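Local atomic coordinates of putative metal binding protein (Coccidioides immitis, PDB entry 3CVG), a protein that probably binds a small ligand or metal ion between two lobes, as periplasmic-binding-protein-like domains do, and carries a bound calcium ion in the crystal. Residues 63-66 with 67-71; 123-126 with 127-130; 155-158 with 159-163; 162-165 with 166-169; 183-186 with 187-191. One frame throughout, in Å; residues are numbered along the deposited sequence.

Contact 1. Residues 63-66 with 67-71; sequences TTVT and INYLK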
loop_
_atom_site.group_PDB
_atom_site.type_symbol
_atom_site.label_atom_id
_atom_site.label_comp_id
_atom_site.label_asym_id
_atom_site.label_seq_id
_atom_site.Cartn_x
_atom_site.Cartn_y
_atom_site.Cartn_z
ATOM N N THR A 63 -5.725 -0.606 7.230
ATOM C CA THR A 63 -6.196 -1.976 7.399
ATOM C C THR A 63 -6.880 -2.271 8.741
ATOM O O THR A 63 -7.941 -2.889 8.774
ATOM C CB THR A 63 -5.049 -2.992 7.203
ATOM O OG1 THR A 63 -4.601 -2.953 5.841
ATOM C CG2 THR A 63 -5.526 -4.404 7.524
ATOM N N THR A 64 -6.288 -1.832 9.847
ATOM C CA THR A 64 -6.879 -2.113 11.158
ATOM C C THR A 64 -8.289 -1.536 11.318
ATOM O O THR A 64 -9.195 -2.203 11.842
ATOM C CB THR A 64 -5.995 -1.571 12.298
ATOM O OG1 THR A 64 -4.700 -2.184 12.234
ATOM C CG2 THR A 64 -6.627 -1.874 13.651
ATOM N N VAL A 65 -8.469 -0.300 10.865
ATOM C CA VAL A 65 -9.760 0.371 10.975
ATOM C C VAL A 65 -10.786 -0.228 10.027
ATOM O O VAL A 65 -11.946 -0.414 10.392
ATOM C CB VAL A 65 -9.629 1.877 10.687
ATOM C CG1 VAL A 65 -10.941 2.585 11.007
ATOM C CG2 VAL A 65 -8.498 2.457 11.507
ATOM N N THR A 66 -10.356 -0.521 8.804
ATOM C CA THR A 66 -11.239 -1.120 7.813
ATOM C C THR A 66 -11.875 -2.365 8.425
ATOM O O THR A 66 -13.089 -2.561 8.354
ATOM C CB THR A 66 -10.455 -1.514 6.537
ATOM O OG1 THR A 66 -10.009 -0.327 5.866
ATOM C CG2 THR A 66 -11.324 -2.331 5.596
ATOM N N ILE A 67 -11.051 -3.204 9.034
ATOM C CA ILE A 67 -11.558 -4.418 9.658
ATOM C C ILE A 67 -12.459 -4.058 10.840
ATOM O O ILE A 67 -13.436 -4.754 11.111
ATOM C CB ILE A 67 -10.397 -5.325 10.111
ATOM C CG1 ILE A 67 -9.646 -5.836 8.875
ATOM C CG2 ILE A 67 -10.928 -6.484 10.954
ATOM C CD1 ILE A 67 -8.371 -6.596 9.176
ATOM N N ASN A 68 -12.135 -2.966 11.532
ATOM C CA ASN A 68 -12.949 -2.520 12.664
ATOM C C ASN A 68 -14.315 -2.075 12.148
ATOM O O ASN A 68 -15.344 -2.307 12.796
ATOM C CB ASN A 68 -12.285 -1.352 13.410
ATOM C CG ASN A 68 -11.075 -1.781 14.219
ATOM O OD1 ASN A 68 -11.079 -2.836 14.847
ATOM N ND2 ASN A 68 -10.038 -0.949 14.222
ATOM N N TYR A 69 -14.313 -1.428 10.982
ATOM C CA TYR A 69 -15.549 -0.971 10.360
ATOM C C TYR A 69 -16.399 -2.165 9.946
ATOM O O TYR A 69 -17.610 -2.179 10.165
ATOM C CB TYR A 69 -15.258 -0.116 9.122
ATOM C CG TYR A 69 -14.756 1.275 9.413
ATOM C CD1 TYR A 69 -14.951 1.865 10.661
ATOM C CD2 TYR A 69 -14.131 2.025 8.420
ATOM C CE1 TYR A 69 -14.538 3.167 10.910
ATOM C CE2 TYR A 69 -13.717 3.327 8.655
ATOM C CZ TYR A 69 -13.921 3.892 9.901
ATOM O OH TYR A 69 -13.512 5.185 10.135
ATOM N N LEU A 70 -15.763 -3.161 9.335
ATOM C CA LEU A 70 -16.484 -4.354 8.902
ATOM C C LEU A 70 -17.111 -5.013 10.121
ATOM O O LEU A 70 -18.211 -5.558 10.049
ATOM C CB LEU A 70 -15.532 -5.337 8.211
ATOM C CG LEU A 70 -14.928 -4.873 6.881
ATOM C CD1 LEU A 70 -13.806 -5.818 6.472
ATOM C CD2 LEU A 70 -16.011 -4.821 5.809
ATOM N N LYS A 71 -16.407 -4.950 11.246
ATOM C CA LYS A 71 -16.897 -5.543 12.481
ATOM C C LYS A 71 -18.116 -4.807 13.010
ATOM O O LYS A 71 -19.081 -5.431 13.439
ATOM C CB LYS A 71 -15.803 -5.537 13.546
ATOM C CG LYS A 71 -16.210 -6.228 14.834
ATOM C CD LYS A 71 -14.999 -6.511 15.705
ATOM C CE LYS A 71 -15.349 -7.422 16.876
ATOM N NZ LYS A 71 -16.297 -6.774 17.828
#
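Val65 and Tyr69, one helical turn apart on helix 63-71, make the main side-chain contact of this stretch. The interaction is CH-pi: Val65 CG1 stands over one face of the phenol ring, 3.6 Å from the Tyr69 ring centroid and 20° off the ring normal, displaced toward the hydroxyl-bearing end so that CZ of Tyr69 is its nearest ring atom. With CG1 anti to the backbone N (chi1 -172°), Val65 sends this methyl along the helix, and the ring of Tyr69 lies beside it pointing the same way. A lighter apolar pair runs along another side of the helix, where Thr63 CG2 meets Ile67 CD1 at 4.0 Å.

Backbone hydrogen bonds form the second group. Ile67 N donates to Thr63 O at 3.1 Å, and Leu70 N to Thr66 O at 2.9 Å. Between them Asn68 N reaches Thr64 O by a more bent bond (140° at the hydrogen), and Tyr69 N binds Val65 O at 2.6 Å.

The hydroxyls of Thr63 and Thr66 bond outside the segments: Thr66 OG1 to Ser61 OG and Asp62 O before the helix, Thr63 OG1 to Tyr81 N. The chemistry thus divides the helix: these hydroxyls tie its first turn to the preceding loop and to Tyr81, Ile67 and Leu70 pack on Leu240 of strand 234-241, Ile67 also on helix 83-91, and a methyl covers one face of Tyr69.

Contact 2. Residues 123-126 with 127-130; sequences SDIA and DMFS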
loop_
_atom_site.group_PDB
_atom_site.type_symbol
_atom_site.label_atom_id
_atom_site.label_comp_id
_atom_site.label_asym_id
_atom_site.label_seq_id
_atom_site.Cartn_x
_atom_site.Cartn_y
_atom_site.Cartn_z
ATOM N N SER A 123 21.979 -6.407 -4.747
ATOM C CA SER A 123 21.870 -6.914 -3.378
ATOM C C SER A 123 20.423 -7.220 -2.997
ATOM O O SER A 123 19.497 -6.638 -3.552
ATOM C CB SER A 123 22.425 -5.888 -2.381
ATOM O OG SER A 123 23.784 -5.585 -2.635
ATOM N N ASP A 124 20.237 -8.139 -2.053
ATOM C CA ASP A 124 18.905 -8.491 -1.564
ATOM C C ASP A 124 18.473 -7.316 -0.678
ATOM O O ASP A 124 19.322 -6.640 -0.090
ATOM C CB ASP A 124 18.965 -9.783 -0.739
ATOM C CG ASP A 124 17.616 -10.163 -0.130
ATOM O OD1 ASP A 124 17.132 -9.439 0.770
ATOM O OD2 ASP A 124 17.033 -11.191 -0.546
ATOM N N ILE A 125 17.168 -7.067 -0.585
ATOM C CA ILE A 125 16.677 -5.952 0.218
ATOM C C ILE A 125 17.174 -6.020 1.668
ATOM O O ILE A 125 17.515 -4.993 2.261
ATOM C CB ILE A 125 15.112 -5.873 0.175
ATOM C CG1 ILE A 125 14.621 -4.638 0.937
ATOM C CG2 ILE A 125 14.498 -7.125 0.763
ATOM C CD1 ILE A 125 15.105 -3.325 0.353
ATOM N N ALA A 126 17.235 -7.225 2.228
ATOM C CA ALA A 126 17.697 -7.394 3.602
ATOM C C ALA A 126 19.149 -6.947 3.747
ATOM O O ALA A 126 19.504 -6.282 4.718
ATOM C CB ALA A 126 17.543 -8.842 4.040
ATOM N N ASP A 127 19.986 -7.291 2.774
ATOM C CA ASP A 127 21.382 -6.896 2.833
ATOM C C ASP A 127 21.527 -5.385 2.652
ATOM O O ASP A 127 22.500 -4.792 3.117
ATOM C CB ASP A 127 22.194 -7.660 1.782
ATOM C CG ASP A 127 22.152 -9.169 2.004
ATOM O OD1 ASP A 127 22.298 -9.597 3.172
ATOM O OD2 ASP A 127 21.975 -9.932 1.026
HETATM N N MSE A 128 20.565 -4.760 1.979
HETATM C CA MSE A 128 20.614 -3.313 1.795
HETATM C C MSE A 128 20.354 -2.665 3.145
HETATM O O MSE A 128 21.020 -1.707 3.521
HETATM C CB MSE A 128 19.566 -2.844 0.774
HETATM C CG MSE A 128 20.011 -3.030 -0.669
HETATM SE SE MSE A 128 18.693 -2.482 -1.943
HETATM C CE MSE A 128 17.954 -4.212 -2.331
ATOM N N PHE A 129 19.385 -3.210 3.877
ATOM C CA PHE A 129 19.060 -2.691 5.197
ATOM C C PHE A 129 20.240 -2.890 6.142
ATOM O O PHE A 129 20.556 -2.009 6.931
ATOM C CB PHE A 129 17.796 -3.367 5.742
ATOM C CG PHE A 129 16.532 -2.652 5.355
ATOM C CD1 PHE A 129 16.109 -2.626 4.027
ATOM C CD2 PHE A 129 15.812 -1.924 6.304
ATOM C CE1 PHE A 129 14.990 -1.881 3.647
ATOM C CE2 PHE A 129 14.693 -1.173 5.929
ATOM C CZ PHE A 129 14.286 -1.153 4.602
ATOM N N SER A 130 20.903 -4.039 6.047
ATOM C CA SER A 130 22.069 -4.308 6.885
ATOM C C SER A 130 23.165 -3.277 6.598
ATOM O O SER A 130 23.817 -2.763 7.513
ATOM C CB SER A 130 22.608 -5.714 6.607
ATOM O OG SER A 130 23.869 -5.909 7.235
HETATM O O HOH W 1 22.447 -9.317 -1.319
#
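Ile125 and Phe129 form the close-packed side of the first turn of helix 125-138. Ile125 CD1 meets the ring of Phe129 at its edge, in the ring plane, 3.6 Å from CE1, and the two side chains run alongside each other. The selenomethionine Met128 joins from the other direction, its chain bent at the selenium so that the CE methyl folds back to 3.1 Å from Ser123 O, the tightest side-chain approach here, and 4.0 Å from Ile125 CD1. Leu109 of strand 100-111 lies against both Ile125 and Met128, and the ring of Trp164 meets Phe129 edge-to-face.

The acidic side is looser and relies on solvent. Asp127 OD2 comes no closer to the side chain of Asp124 than 3.5 Å, at CB, and a water links the two residues instead, donating to Asp127 OD2 at 2.5 Å while accepting from Asp124 N. The carboxylates remain 4.9 Å apart, OD1 of Asp124 to OD2 of Asp127. Asp124 turns its CG anti to the backbone N (chi1 177°), which lets OD1 take the N-H of Ala126 at 2.7 Å through its anti lone pair. This is an aspartate N-cap, starting a helix whose first turn is buried on one side and acidic on the other.

Contact 3. Residues 155-158 with 159-163; sequences ATNI and KEAEL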
loop_
_atom_site.group_PDB
_atom_site.type_symbol
_atom_site.label_atom_id
_atom_site.label_comp_id
_atom_site.label_asym_id
_atom_site.label_seq_id
_atom_site.Cartn_x
_atom_site.Cartn_y
_atom_site.Cartn_z
ATOM N N ALA A 155 0.702 0.834 6.228
ATOM C CA ALA A 155 1.276 -0.325 5.561
ATOM C C ALA A 155 2.770 -0.069 5.299
ATOM O O ALA A 155 3.598 -0.953 5.490
ATOM C CB ALA A 155 0.532 -0.593 4.249
ATOM N N THR A 156 3.116 1.146 4.878
ATOM C CA THR A 156 4.516 1.489 4.625
ATOM C C THR A 156 5.339 1.363 5.920
ATOM O O THR A 156 6.411 0.765 5.927
ATOM C CB THR A 156 4.631 2.928 4.066
ATOM O OG1 THR A 156 3.927 3.003 2.821
ATOM C CG2 THR A 156 6.083 3.314 3.835
ATOM N N ASN A 157 4.833 1.931 7.011
ATOM C CA ASN A 157 5.520 1.850 8.299
ATOM C C ASN A 157 5.698 0.383 8.698
ATOM O O ASN A 157 6.787 -0.029 9.094
ATOM C CB ASN A 157 4.717 2.609 9.365
ATOM C CG ASN A 157 5.340 2.529 10.763
ATOM O OD1 ASN A 157 6.564 2.428 10.931
ATOM N ND2 ASN A 157 4.497 2.618 11.768
ATOM N N ILE A 158 4.637 -0.405 8.578
ATOM C CA ILE A 158 4.712 -1.824 8.917
ATOM C C ILE A 158 5.851 -2.473 8.113
ATOM O O ILE A 158 6.687 -3.196 8.655
ATOM C CB ILE A 158 3.362 -2.536 8.581
ATOM C CG1 ILE A 158 2.295 -2.146 9.607
ATOM C CG2 ILE A 158 3.553 -4.066 8.535
ATOM C CD1 ILE A 158 0.857 -2.435 9.136
ATOM N N LYS A 159 5.894 -2.161 6.819
ATOM C CA LYS A 159 6.887 -2.728 5.915
ATOM C C LYS A 159 8.336 -2.439 6.322
ATOM O O LYS A 159 9.146 -3.364 6.443
ATOM C CB LYS A 159 6.661 -2.201 4.508
ATOM C CG LYS A 159 7.782 -2.530 3.551
ATOM C CD LYS A 159 7.546 -3.817 2.793
ATOM C CE LYS A 159 7.434 -5.024 3.680
ATOM N NZ LYS A 159 6.213 -5.814 3.301
ATOM N N GLU A 160 8.691 -1.172 6.502
ATOM C CA GLU A 160 10.059 -0.906 6.890
ATOM C C GLU A 160 10.378 -1.420 8.280
ATOM O O GLU A 160 11.510 -1.809 8.553
ATOM C CB GLU A 160 10.360 0.598 6.758
ATOM C CG GLU A 160 9.306 1.562 7.319
ATOM C CD GLU A 160 9.640 2.092 8.707
ATOM O OE1 GLU A 160 10.659 1.652 9.277
ATOM O OE2 GLU A 160 8.877 2.941 9.221
ATOM N N ALA A 161 9.378 -1.393 9.163
ATOM C CA ALA A 161 9.583 -1.857 10.545
ATOM C C ALA A 161 9.934 -3.338 10.400
ATOM O O ALA A 161 10.915 -3.824 10.988
ATOM C CB ALA A 161 8.269 -1.668 11.463
ATOM N N GLU A 162 9.153 -4.032 9.576
ATOM C CA GLU A 162 9.357 -5.441 9.304
ATOM C C GLU A 162 10.771 -5.686 8.754
ATOM O O GLU A 162 11.437 -6.635 9.168
ATOM C CB GLU A 162 8.341 -5.851 8.263
ATOM C CG GLU A 162 7.845 -7.262 8.360
ATOM C CD GLU A 162 6.568 -7.438 7.550
ATOM O OE1 GLU A 162 6.638 -7.407 6.300
ATOM O OE2 GLU A 162 5.487 -7.563 8.164
ATOM N N LEU A 163 11.209 -4.861 7.797
ATOM C CA LEU A 163 12.529 -5.029 7.184
ATOM C C LEU A 163 13.656 -4.855 8.208
ATOM O O LEU A 163 14.604 -5.634 8.232
ATOM C CB LEU A 163 12.681 -4.048 6.008
ATOM C CG LEU A 163 11.766 -4.389 4.828
ATOM C CD1 LEU A 163 11.805 -3.280 3.799
ATOM C CD2 LEU A 163 12.215 -5.707 4.227
#
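Glu162 N donates to Ile158 O at 2.8 Å, the shortest of the regular helical bonds that run through this part of helix 155-166. One turn earlier, Glu160 N reaches Thr156 O at 3.0 Å with an almost straight N-H (167°).

On one flank the end of the Asn157 amide approaches Glu160 OE2, though which amide atom lies there is doubtful. Glu160 gets there by an unusual route: CG sits between the backbone N and the carbonyl carbon (chi1 45°), and a bend at the next bond folds the acid back along the helix, with Glu160 CG 3.3 Å from Thr156 O. Its buried carboxylate is held from outside at both oxygens, OE2 by the hydroxyl of Ser149 and OE1 by that of Tyr180, residues of the two strands that the helix connects.

The other flank carries charge of both signs. Lys159 curls through several bends, and its NZ donates to Pro232 O while making a long, weak salt bridge of 3.4 Å to Glu162 OE1. The other oxygen of that acid, OE2, passes 4.0 Å from CG2 of Ile158, the two side chains lying aslant.

The side chain of Thr156 lies about 3 Å from the bound calcium ion, near the start of helix 155-166. That helix connects parallel strands 147-149 and 180-182 in a beta-alpha-beta unit. Thr156, Lys159, Glu160 and Leu163 all rest on Ile202 of strand 200-204, and Phe107 of strand 100-111 backs Thr156 and Lys159.

Contact 4. Residues 162-165 with 166-169; sequences ELWL and SIGQ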
loop_
_atom_site.group_PDB
_atom_site.type_symbol
_atom_site.label_atom_id
_atom_site.label_comp_id
_atom_site.label_asym_id
_atom_site.label_seq_id
_atom_site.Cartn_x
_atom_site.Cartn_y
_atom_site.Cartn_z
ATOM N N GLU A 162 9.153 -4.032 9.576
ATOM C CA GLU A 162 9.357 -5.441 9.304
ATOM C C GLU A 162 10.771 -5.686 8.754
ATOM O O GLU A 162 11.437 -6.635 9.168
ATOM C CB GLU A 162 8.341 -5.851 8.263
ATOM C CG GLU A 162 7.845 -7.262 8.360
ATOM C CD GLU A 162 6.568 -7.438 7.550
ATOM O OE1 GLU A 162 6.638 -7.407 6.300
ATOM O OE2 GLU A 162 5.487 -7.563 8.164
ATOM N N LEU A 163 11.209 -4.861 7.797
ATOM C CA LEU A 163 12.529 -5.029 7.184
ATOM C C LEU A 163 13.656 -4.855 8.208
ATOM O O LEU A 163 14.604 -5.634 8.232
ATOM C CB LEU A 163 12.681 -4.048 6.008
ATOM C CG LEU A 163 11.766 -4.389 4.828
ATOM C CD1 LEU A 163 11.805 -3.280 3.799
ATOM C CD2 LEU A 163 12.215 -5.707 4.227
ATOM N N TRP A 164 13.556 -3.843 9.065
ATOM C CA TRP A 164 14.584 -3.646 10.095
ATOM C C TRP A 164 14.666 -4.854 11.031
ATOM O O TRP A 164 15.757 -5.371 11.320
ATOM C CB TRP A 164 14.290 -2.378 10.908
ATOM C CG TRP A 164 14.557 -1.116 10.124
ATOM C CD1 TRP A 164 13.649 -0.180 9.734
ATOM C CD2 TRP A 164 15.818 -0.701 9.593
ATOM N NE1 TRP A 164 14.265 0.800 8.985
ATOM C CE2 TRP A 164 15.600 0.502 8.885
ATOM C CE3 TRP A 164 17.113 -1.230 9.642
ATOM C CZ2 TRP A 164 16.627 1.184 8.233
ATOM C CZ3 TRP A 164 18.137 -0.552 8.987
ATOM C CH2 TRP A 164 17.885 0.641 8.294
ATOM N N LEU A 165 13.512 -5.308 11.506
ATOM C CA LEU A 165 13.478 -6.461 12.396
ATOM C C LEU A 165 14.048 -7.704 11.712
ATOM O O LEU A 165 14.677 -8.527 12.373
ATOM C CB LEU A 165 12.049 -6.746 12.868
ATOM C CG LEU A 165 11.394 -5.713 13.805
ATOM C CD1 LEU A 165 10.023 -6.201 14.184
ATOM C CD2 LEU A 165 12.227 -5.512 15.063
ATOM N N SER A 166 13.842 -7.834 10.399
ATOM C CA SER A 166 14.340 -8.999 9.652
ATOM C C SER A 166 15.861 -9.143 9.745
ATOM O O SER A 166 16.396 -10.244 9.585
ATOM C CB SER A 166 13.918 -8.933 8.170
ATOM O OG SER A 166 14.656 -7.952 7.453
ATOM N N ILE A 167 16.563 -8.042 9.991
ATOM C CA ILE A 167 18.012 -8.109 10.134
ATOM C C ILE A 167 18.449 -7.944 11.595
ATOM O O ILE A 167 19.605 -7.628 11.875
ATOM C CB ILE A 167 18.736 -7.063 9.263
ATOM C CG1 ILE A 167 18.333 -5.650 9.676
ATOM C CG2 ILE A 167 18.438 -7.332 7.780
ATOM C CD1 ILE A 167 19.243 -4.586 9.117
ATOM N N GLY A 168 17.510 -8.158 12.516
ATOM C CA GLY A 168 17.804 -8.064 13.938
ATOM C C GLY A 168 17.999 -6.687 14.544
ATOM O O GLY A 168 18.651 -6.562 15.584
ATOM N N GLN A 169 17.436 -5.656 13.920
ATOM C CA GLN A 169 17.574 -4.296 14.440
ATOM C C GLN A 169 16.236 -3.693 14.876
ATOM O O GLN A 169 15.189 -3.985 14.287
ATOM C CB GLN A 169 18.198 -3.375 13.386
ATOM C CG GLN A 169 19.559 -3.808 12.855
ATOM C CD GLN A 169 20.597 -3.937 13.945
ATOM O OE1 GLN A 169 20.619 -3.150 14.891
ATOM N NE2 GLN A 169 21.475 -4.924 13.811
#
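A Schellman motif ends helix 155-166, and its two defining bonds join Trp164 and Leu165 to the residues that follow. Gln169 N donates to Trp164 O at 3.1 Å, and Gly168 N to Leu165 O at 2.9 Å. Gly168 is the C-prime residue; its positive phi (74°) turns the chain back over the helix end, a conformation that glycine adopts readily. Trp164 O is shared, since Ile167 N also reaches it at 3.1 Å, and the two donors approach from opposite faces of the carbonyl plane.

Side chains also meet across the turn. The indole of Trp164 runs alongside Ile167, and Ile167 CD1 lies 4.0 Å from Trp164 CE3. In Ile167, CG1 is placed between the backbone N and the carbonyl carbon (chi1 62°), which brings CG1 against Trp164 O. Phe147 meets the indole edge-to-face, and Ile167 also packs on Ala126 and Phe129 of helix 125-138.

On the exposed side Ser166 N still makes a helical bond to Glu162 O. Its hydroxyl bends back to Leu163 O, with a modelled distance too short to be taken literally. Leu165 reaches over the turn, its CD2 methyl 3.4 Å from Gln169 O.

Contact 5. Residues 183-186 with 187-191; sequences YITF and PIQAL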
loop_
_atom_site.group_PDB
_atom_site.type_symbol
_atom_site.label_atom_id
_atom_site.label_comp_id
_atom_site.label_asym_id
_atom_site.label_seq_id
_atom_site.Cartn_x
_atom_site.Cartn_y
_atom_site.Cartn_z
ATOM N N TYR A 183 9.160 11.211 10.361
ATOM C CA TYR A 183 8.543 12.343 9.670
ATOM C C TYR A 183 7.110 11.858 9.438
ATOM O O TYR A 183 6.818 11.182 8.445
ATOM C CB TYR A 183 9.257 12.599 8.345
ATOM C CG TYR A 183 8.783 13.843 7.630
ATOM C CD1 TYR A 183 9.146 15.121 8.080
ATOM C CD2 TYR A 183 7.951 13.751 6.516
ATOM C CE1 TYR A 183 8.682 16.279 7.426
ATOM C CE2 TYR A 183 7.485 14.898 5.860
ATOM C CZ TYR A 183 7.853 16.153 6.319
ATOM O OH TYR A 183 7.392 17.277 5.666
ATOM N N ILE A 184 6.233 12.202 10.373
ATOM C CA ILE A 184 4.855 11.738 10.362
ATOM C C ILE A 184 3.903 12.520 9.480
ATOM O O ILE A 184 3.289 13.498 9.915
ATOM C CB ILE A 184 4.327 11.695 11.812
ATOM C CG1 ILE A 184 5.391 11.042 12.709
ATOM C CG2 ILE A 184 3.022 10.909 11.873
ATOM C CD1 ILE A 184 5.147 11.188 14.207
ATOM N N THR A 185 3.773 12.064 8.239
ATOM C CA THR A 185 2.901 12.707 7.256
ATOM C C THR A 185 2.378 11.673 6.257
ATOM O O THR A 185 2.701 10.490 6.355
ATOM C CB THR A 185 3.668 13.761 6.437
ATOM O OG1 THR A 185 4.718 13.108 5.711
ATOM C CG2 THR A 185 4.264 14.831 7.341
ATOM N N PHE A 186 1.591 12.143 5.289
ATOM C CA PHE A 186 1.043 11.285 4.236
ATOM C C PHE A 186 2.184 10.922 3.285
ATOM O O PHE A 186 3.238 11.555 3.318
ATOM C CB PHE A 186 -0.039 12.029 3.444
ATOM C CG PHE A 186 -1.059 12.712 4.301
ATOM C CD1 PHE A 186 -1.796 11.995 5.241
ATOM C CD2 PHE A 186 -1.296 14.078 4.155
ATOM C CE1 PHE A 186 -2.761 12.632 6.026
ATOM C CE2 PHE A 186 -2.257 14.729 4.931
ATOM C CZ PHE A 186 -2.992 14.003 5.870
ATOM N N PRO A 187 1.973 9.918 2.411
ATOM C CA PRO A 187 2.942 9.423 1.431
ATOM C C PRO A 187 3.739 10.439 0.618
ATOM O O PRO A 187 4.968 10.407 0.622
ATOM C CB PRO A 187 2.087 8.538 0.528
ATOM C CG PRO A 187 1.144 7.936 1.487
ATOM C CD PRO A 187 0.719 9.144 2.310
ATOM N N ILE A 188 3.043 11.319 -0.096
ATOM C CA ILE A 188 3.712 12.304 -0.945
ATOM C C ILE A 188 4.657 13.218 -0.167
ATOM O O ILE A 188 5.816 13.396 -0.550
ATOM C CB ILE A 188 2.678 13.158 -1.728
ATOM C CG1 ILE A 188 1.948 12.280 -2.753
ATOM C CG2 ILE A 188 3.383 14.318 -2.447
ATOM C CD1 ILE A 188 0.842 13.004 -3.525
ATOM N N GLN A 189 4.168 13.796 0.924
ATOM C CA GLN A 189 5.000 14.674 1.747
ATOM C C GLN A 189 6.228 13.923 2.263
ATOM O O GLN A 189 7.346 14.438 2.209
ATOM C CB GLN A 189 4.189 15.220 2.921
ATOM C CG GLN A 189 3.181 16.280 2.516
ATOM C CD GLN A 189 2.052 16.432 3.517
ATOM O OE1 GLN A 189 2.260 16.342 4.733
ATOM N NE2 GLN A 189 0.842 16.679 3.010
ATOM N N ALA A 190 6.027 12.704 2.758
ATOM C CA ALA A 190 7.144 11.908 3.278
ATOM C C ALA A 190 8.224 11.613 2.231
ATOM O O ALA A 190 9.421 11.683 2.530
ATOM C CB ALA A 190 6.617 10.590 3.884
ATOM N N LEU A 191 7.810 11.253 1.015
ATOM C CA LEU A 191 8.779 10.973 -0.041
ATOM C C LEU A 191 9.499 12.270 -0.427
ATOM O O LEU A 191 10.712 12.280 -0.618
ATOM C CB LEU A 191 8.090 10.361 -1.280
ATOM C CG LEU A 191 8.976 10.084 -2.505
ATOM C CD1 LEU A 191 10.222 9.294 -2.101
ATOM C CD2 LEU A 191 8.172 9.313 -3.559
HETATM O O HOH W 2 4.123 18.078 5.306
HETATM O O HOH W 3 7.193 17.397 2.844
#
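Gln189 reaches back across the start of helix 187-196 to Thr185 and Phe186. Its chain is extended beyond CG, which carries the amide out alongside the Phe186 ring: Gln189 NE2 sits at the ring's edge, near its plane, 3.6 Å from Phe186 CD2, and the planes of amide and ring stand 70° apart. The other end of the amide turns to the threonine, with Gln189 OE1 3.4 Å from Thr185 CB. The Phe186 and Gln189 side chains lie side by side, pointing the same way.

Thr185 places OG1 between its backbone N and carbonyl carbon (chi1 62°). From there the hydroxyl donates to Phe186 O at 3.2 Å. Phe186 is the N-cap residue, and its carbonyl oxygen receives a second bond, the first helical one, from Ala190 N at 3.1 Å and nearly straight (166°). Pro187, whose nitrogen has no hydrogen to donate, opens the helix, about 5 Å from the bound calcium ion by its side chain, and packs on Arg150. The guanidinium NE of that arginine bonds to Thr185 O.

Tyr183 extends its ring toward the helix. The ring edge faces Ala190, Tyr183 CD2 lying 3.8 Å from Ala190 CA. Beyond it the hydroxyl meets solvent: one water lies 2.8 Å from Tyr183 OH and donates to Gln189 O, and a second, only weakly held by the tyrosine, donates to Gln189 OE1 at 2.6 Å.

In the fold
The five contacts come in order along the chain, the third and fourth overlapping, all within the PBP superfamily range. Contact 1 stands apart on helix 63-71, its centre about 33 Å from that of contact 2 and on the opposite side of the chain's centre. Contacts 3 and 4 divide helix 155-166 between them and share Glu162 and Leu163. Contact 2, on helix 125-138, packs against both through Phe129, its centre about 10 Å from that of contact 4. Contact 5 follows strand 180-182, about 14 Å from contact 3 between centres. Contacts 3 and 5 both place a helix start near the calcium ion, and the side chain of Thr63 in contact 1 lies about 9 Å from it, consistent with a site between two lobes.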